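Aac(6')-ib (Escherichia coli, PDB 2BUE) probably transfers the acetyl group of acetyl-CoA to the 6'-amino group of aminoglycosides such as kanamycin B, conferring antibiotic resistance. Local coordinates at residues A[26-31]-A[136-141]; A[154-157]-A[163-166]. The protein carries 2 engineered substitutions. All coordinates share one frame; numbering follows the deposited sequence. Where two conformers were deposited one is given.

How the interactions relate
From the N terminus, strand 26-30 comes first and takes one edge of the seven-stranded sheet. Interaction 1 closes a long loop of 104 residues, from this strand to helix 131-144. Interaction 2 comes later in the chain and closes a short loop of five residues. It packs the loop after strand 151-154 against helix 161-169. The two loops neither nest nor cross; they lie in series. Their centres are about 17 Å apart. The two helices meet where Val-136 CG2 packs on Cys-166 SG at 4.1 Å. Through this touch the strand-to-helix contact and the loop-to-helix contact are joined.

Interaction 1 of 2, residues A[26-31]-A[136-141]; sequences VTLRLM and VRALVE
The carbonyl oxygen of Val-26 is the polar atom that meets helix 131-144. It lies over the methyl of Ala-138, with O to CB at 3.6 Å. No hydrogen bond links the two segments, so the contact is van der Waals packing. Leu-28 carries most of it with one branch, CD1. Its CG stands beside the backbone N and anti to the carbonyl carbon (chi1 -58°), and CD1 reaches the helix backbone from there. CD1 lies 3.6 Å from Leu-139 CA and 3.8 Å from Ala-138 C. The same CD1 of Leu-28 is 4.2 Å from CB of Ala-138. CD1 of Leu-28 also meets CD1 of Leu-139, methyl to methyl, at 3.8 Å. Leu-139 is buried, and its side chain also packs on Ile-117.

The strand and helix axes approach to 8.0 Å, at 52° between their N-to-C directions. Val-26 and Leu-28 both point to the helix. Val-26 packs on Leu-131, Lys-134 and Leu-135, nearer the helix start, while Leu-28 also touches Leu-142 farther along. Thr-27 and Arg-29 form backbone hydrogen bonds with Met-84 and Ile-82 of strand 78-85. Strand 26-30 is an outermost strand of the GNAT sheet within this chain, with helix 131-144 packed across one face and reaching over to strand 114-121.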
loop_
_atom_site.group_PDB
_atom_site.type_symbol
_atom_site.label_atom_id
_atom_site.label_comp_id
_atom_site.label_asym_id
_atom_site.label_seq_id
_atom_site.Cartn_x
_atom_site.Cartn_y
_atom_site.Cartn_z
ATOM N N VAL A 26 -10.265 6.041 -10.035
ATOM C CA VAL A 26 -9.974 4.908 -9.148
ATOM C C VAL A 26 -10.466 5.194 -7.729
ATOM O O VAL A 26 -10.096 6.202 -7.129
ATOM C CB VAL A 26 -8.469 4.555 -9.118
ATOM C CG1 VAL A 26 -8.197 3.435 -8.083
ATOM C CG2 VAL A 26 -7.980 4.157 -10.498
ATOM N N THR A 27 -11.294 4.297 -7.195
ATOM C CA THR A 27 -11.804 4.440 -5.839
ATOM C C THR A 27 -11.398 3.253 -4.959
ATOM O O THR A 27 -10.868 2.255 -5.457
ATOM C CB THR A 27 -13.340 4.627 -5.801
ATOM O OG1 THR A 27 -13.987 3.510 -6.404
ATOM C CG2 THR A 27 -13.732 5.928 -6.549
ATOM N N LEU A 28 -11.621 3.405 -3.663
ATOM C CA LEU A 28 -11.287 2.352 -2.702
ATOM C C LEU A 28 -12.478 1.966 -1.883
ATOM O O LEU A 28 -13.229 2.838 -1.406
ATOM C CB LEU A 28 -10.191 2.815 -1.756
ATOM C CG LEU A 28 -8.891 3.234 -2.446
ATOM C CD1 LEU A 28 -8.160 4.214 -1.555
ATOM C CD2 LEU A 28 -8.021 2.028 -2.809
ATOM N N ARG A 29 -12.636 0.662 -1.693
ATOM C CA ARG A 29 -13.600 0.137 -0.744
ATOM C C ARG A 29 -12.878 -0.785 0.204
ATOM O O ARG A 29 -11.830 -1.331 -0.155
ATOM C CB ARG A 29 -14.703 -0.643 -1.482
ATOM C CG ARG A 29 -14.226 -1.894 -2.230
ATOM C CD ARG A 29 -15.428 -2.661 -2.806
ATOM N NE ARG A 29 -15.052 -3.841 -3.584
ATOM C CZ ARG A 29 -14.697 -5.014 -3.055
ATOM N NH1 ARG A 29 -14.629 -5.183 -1.719
ATOM N NH2 ARG A 29 -14.405 -6.016 -3.881
ATOM N N LEU A 30 -13.427 -0.981 1.401
ATOM C CA LEU A 30 -12.870 -1.986 2.314
ATOM C C LEU A 30 -12.920 -3.348 1.650
ATOM O O LEU A 30 -13.904 -3.692 0.984
ATOM C CB LEU A 30 -13.616 -2.063 3.654
ATOM C CG LEU A 30 -13.478 -0.932 4.663
ATOM C CD1 LEU A 30 -14.419 -1.204 5.856
ATOM C CD2 LEU A 30 -12.016 -0.745 5.168
ATOM N N MET A 31 -11.854 -4.121 1.825
ATOM C CA MET A 31 -11.888 -5.527 1.442
ATOM C C MET A 31 -12.702 -6.310 2.477
ATOM O O MET A 31 -12.677 -5.989 3.668
ATOM C CB MET A 31 -10.456 -6.072 1.406
ATOM C CG MET A 31 -10.370 -7.418 0.683
ATOM S SD MET A 31 -8.728 -8.121 0.632
ATOM C CE MET A 31 -8.517 -8.732 2.279
ATOM N N VAL A 136 -2.629 5.255 -5.706
ATOM C CA VAL A 136 -1.870 5.832 -4.598
ATOM C C VAL A 136 -2.429 7.211 -4.199
ATOM O O VAL A 136 -2.666 7.459 -3.015
ATOM C CB VAL A 136 -0.367 5.832 -4.880
ATOM C CG1 VAL A 136 0.389 6.497 -3.727
ATOM C CG2 VAL A 136 0.102 4.354 -5.045
ATOM N N ARG A 137 -2.719 8.064 -5.175
ATOM C CA ARG A 137 -3.308 9.376 -4.868
ATOM C C ARG A 137 -4.631 9.235 -4.093
ATOM O O ARG A 137 -4.886 9.964 -3.134
ATOM C CB ARG A 137 -3.488 10.197 -6.147
ATOM C CG ARG A 137 -2.166 10.661 -6.744
ATOM C CD ARG A 137 -2.380 11.458 -8.011
ATOM N NE ARG A 137 -1.117 11.971 -8.526
ATOM C CZ ARG A 137 -0.921 12.371 -9.778
ATOM N NH1 ARG A 137 -1.910 12.326 -10.661
ATOM N NH2 ARG A 137 0.268 12.804 -10.155
ATOM N N ALA A 138 -5.462 8.276 -4.500
ATOM C CA ALA A 138 -6.751 8.037 -3.830
ATOM C C ALA A 138 -6.562 7.562 -2.386
ATOM O O ALA A 138 -7.276 8.006 -1.460
ATOM C CB ALA A 138 -7.586 7.035 -4.634
ATOM N N LEU A 139 -5.566 6.698 -2.189
ATOM C CA LEU A 139 -5.251 6.206 -0.853
ATOM C C LEU A 139 -4.697 7.312 0.049
ATOM O O LEU A 139 -5.072 7.411 1.209
ATOM C CB LEU A 139 -4.273 5.029 -0.954
ATOM C CG LEU A 139 -4.096 4.241 0.351
ATOM C CD1 LEU A 139 -5.410 3.936 1.107
ATOM C CD2 LEU A 139 -3.351 2.940 0.098
ATOM N N VAL A 140 -3.828 8.154 -0.509
ATOM C CA VAL A 140 -3.265 9.278 0.235
ATOM C C VAL A 140 -4.387 10.235 0.655
ATOM O O VAL A 140 -4.437 10.667 1.798
ATOM C CB VAL A 140 -2.191 10.013 -0.606
ATOM C CG1 VAL A 140 -1.841 11.392 -0.025
ATOM C CG2 VAL A 140 -0.912 9.152 -0.693
ATOM N N GLU A 141 -5.265 10.564 -0.282
ATOM C CA GLU A 141 -6.409 11.448 0.037
ATOM C C GLU A 141 -7.297 10.848 1.145
ATOM O O GLU A 141 -7.644 11.544 2.127
ATOM C CB GLU A 141 -7.217 11.765 -1.220
ATOM C CG GLU A 141 -8.349 12.773 -0.947
ATOM C CD GLU A 141 -8.975 13.295 -2.209
ATOM O OE1 GLU A 141 -8.239 13.669 -3.147
ATOM O OE2 GLU A 141 -10.217 13.310 -2.270
#

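Interaction 2 of 2, residues A[154-157]-A[163-166]; sequences TDPS and AIRC. With COA (coenzyme A), chain B.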
loop_
_atom_site.group_PDB
_atom_site.type_symbol
_atom_site.label_atom_id
_atom_site.label_comp_id
_atom_site.label_asym_id
_atom_site.label_seq_id
_atom_site.Cartn_x
_atom_site.Cartn_y
_atom_site.Cartn_z
ATOM N N THR A 154 5.913 5.012 2.728
ATOM C CA THR A 154 5.927 3.728 2.018
ATOM C C THR A 154 7.390 3.271 1.915
ATOM O O THR A 154 8.286 4.080 2.143
ATOM C CB THR A 154 5.241 3.796 0.650
ATOM O OG1 THR A 154 5.014 2.456 0.148
ATOM C CG2 THR A 154 6.051 4.630 -0.328
ATOM N N ASP A 155 7.593 2.001 1.589
ATOM C CA ASP A 155 8.913 1.380 1.745
ATOM C C ASP A 155 9.222 0.376 0.616
ATOM O O ASP A 155 9.502 -0.799 0.898
ATOM C CB ASP A 155 9.046 0.738 3.133
ATOM C CG ASP A 155 8.137 -0.498 3.315
ATOM O OD1 ASP A 155 7.077 -0.563 2.647
ATOM O OD2 ASP A 155 8.524 -1.405 4.085
ATOM N N PRO A 156 9.188 0.843 -0.651
ATOM C CA PRO A 156 9.467 -0.066 -1.760
ATOM C C PRO A 156 10.880 -0.646 -1.669
ATOM O O PRO A 156 11.775 -0.023 -1.110
ATOM C CB PRO A 156 9.352 0.828 -3.005
ATOM C CG PRO A 156 9.622 2.265 -2.475
ATOM C CD PRO A 156 8.954 2.232 -1.101
ATOM N N SER A 157 11.051 -1.850 -2.211
ATOM C CA SER A 157 12.378 -2.409 -2.407
ATOM C C SER A 157 13.235 -1.460 -3.260
ATOM O O SER A 157 12.737 -0.885 -4.234
ATOM C CB SER A 157 12.238 -3.711 -3.190
ATOM O OG SER A 157 13.491 -4.099 -3.733
ATOM N N ALA A 163 7.859 1.055 -8.876
ATOM C CA ALA A 163 7.061 1.428 -7.668
ATOM C C ALA A 163 7.561 2.768 -7.111
ATOM O O ALA A 163 6.772 3.646 -6.766
ATOM C CB ALA A 163 7.159 0.356 -6.616
ATOM N N ILE A 164 8.882 2.925 -7.040
ATOM C CA ILE A 164 9.474 4.183 -6.539
ATOM C C ILE A 164 9.012 5.397 -7.363
ATOM O O ILE A 164 8.582 6.424 -6.799
ATOM C CB ILE A 164 11.035 4.099 -6.467
ATOM C CG1 ILE A 164 11.472 3.042 -5.433
ATOM C CG2 ILE A 164 11.642 5.461 -6.147
ATOM C CD1 ILE A 164 12.922 2.562 -5.617
ATOM N N ARG A 165 9.071 5.278 -8.691
ATOM C CA ARG A 165 8.609 6.352 -9.563
ATOM C C ARG A 165 7.112 6.632 -9.405
ATOM O O ARG A 165 6.707 7.790 -9.346
ATOM C CB ARG A 165 8.953 6.063 -11.027
ATOM C CG ARG A 165 8.497 7.170 -11.974
ATOM C CD ARG A 165 9.420 8.397 -11.930
ATOM N NE ARG A 165 8.757 9.597 -12.451
ATOM C CZ ARG A 165 8.608 10.732 -11.766
ATOM N NH1 ARG A 165 9.092 10.841 -10.533
ATOM N NH2 ARG A 165 7.988 11.773 -12.319
ATOM N N CYS A 166 6.304 5.577 -9.320
ATOM C CA CYS A 166 4.859 5.751 -9.096
ATOM C C CYS A 166 4.633 6.578 -7.815
ATOM O O CYS A 166 3.872 7.555 -7.816
ATOM C CB CYS A 166 4.189 4.388 -8.984
ATOM S SG CYS A 166 2.476 4.444 -8.424
HETATM N N1A COA B . 11.663 0.816 -14.171
HETATM C C2A COA B . 11.706 2.094 -13.797
HETATM N N3A COA B . 10.684 2.909 -14.015
HETATM C C4A COA B . 9.581 2.445 -14.629
HETATM C C5A COA B . 9.501 1.124 -15.035
HETATM C C6A COA B . 10.583 0.294 -14.791
HETATM N N6A COA B . 10.531 -0.988 -15.170
HETATM N N7A COA B . 8.314 0.933 -15.610
HETATM C C8A COA B . 7.664 2.093 -15.575
HETATM N N9A COA B . 8.440 3.011 -14.986
HETATM C C1B COA B . 8.089 4.402 -14.726
HETATM C C2B COA B . 6.984 4.746 -15.704
HETATM O O2B COA B . 7.580 5.331 -16.866
HETATM C C3B COA B . 6.148 5.728 -14.888
HETATM O O3B COA B . 6.828 6.986 -14.821
HETATM P P3B COA B . 6.548 8.133 -15.902
HETATM O O7A COA B . 7.303 9.431 -15.296
HETATM O O8A COA B . 4.971 8.441 -15.853
HETATM O O9A COA B . 7.034 7.750 -17.258
HETATM C C4B COA B . 6.200 5.112 -13.482
HETATM O O4B COA B . 7.435 4.347 -13.418
HETATM C C5B COA B . 5.039 4.249 -12.979
HETATM O O5B COA B . 3.832 5.003 -12.813
HETATM P P1A COA B . 2.417 4.246 -13.100
HETATM O O1A COA B . 1.292 4.985 -12.418
HETATM O O2A COA B . 2.234 3.888 -14.529
HETATM O O3A COA B . 2.681 2.904 -12.282
HETATM P P2A COA B . 1.714 1.594 -12.362
HETATM O O4A COA B . 0.379 2.007 -12.836
HETATM O O5A COA B . 2.427 0.453 -13.012
HETATM O O6A COA B . 1.613 1.268 -10.778
HETATM C CBP COA B . 2.569 -0.312 -9.196
HETATM C CCP COA B . 2.792 1.004 -9.969
HETATM C CDP COA B . 3.848 -0.603 -8.376
HETATM C CEP COA B . 1.353 -0.129 -8.251
HETATM C CAP COA B . 2.296 -1.471 -10.215
HETATM O OAP COA B . 3.277 -1.453 -11.274
HETATM C C9P COA B . 2.224 -2.860 -9.545
HETATM O O9P COA B . 1.245 -3.161 -8.859
HETATM N N8P COA B . 3.276 -3.679 -9.772
HETATM C C7P COA B . 3.373 -5.045 -9.209
HETATM C C6P COA B . 3.284 -5.022 -7.660
HETATM C C5P COA B . 4.202 -3.973 -6.986
HETATM O O5P COA B . 5.332 -3.727 -7.417
HETATM N N4P COA B . 3.689 -3.372 -5.900
HETATM C C3P COA B . 4.450 -2.326 -5.181
HETATM C C2P COA B . 5.380 -2.888 -4.108
HETATM S S1P COA B . 6.195 -1.555 -3.120
#
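Pro-156 and Ala-163 touch each other, CB to CB at 4.3 Å, and both also touch coenzyme A. Pro-156 CA lies 3.8 Å from the thiol sulfur S1P. The methyl of Ala-163 packs on the pantetheine arm, with CB 3.9 Å from the methyl CDP. One turn of the helix carries the cofactor contact further. Cys-166 SG lies 3.8 Å from CCP, next to the pyrophosphate. Arg-165 serves the other end of the cofactor. Its NE donates a nearly straight hydrogen bond of 3.2 Å to O7A of the 3'-phosphate, at an N-H...O angle of 172°. The oxygen sits at the edge of the guanidinium, in its plane. CG is anti to the backbone N (chi1 -179°), and the chain then bends at chi2 (77°). This lays CB and CG along the ribose before NE turns to the phosphate. On the antibiotic side, Asp-155 OD1 hydrogen-bonds ribostamycin.

Behind these groups, Pro-156 packs on Ile-164. Their side chains cross at about a right angle, with CG of Pro-156 3.6 Å from CG1 of Ile-164. Farther out along Ile-164, CD1 rests on Ser-157 O at 3.7 Å. Ser-157 OG hydrogen-bonds Ser-159 N in the loop before helix 161-169. Besides the bond from NE to the phosphate, the Arg-165 guanidinium forms a salt bridge through NH1 to Glu-168 OE1. Pro-156 is tied by a backbone hydrogen bond to Val-186.

Neighbouring residues of the loop thus touch both ligands, Asp-155 the antibiotic and Pro-156 the thiol sulfur. This strand-loop-helix unit is characteristic of the GNAT fold, in which the pantetheine arm enters the split between two parallel strands, here 114-121 and 151-154.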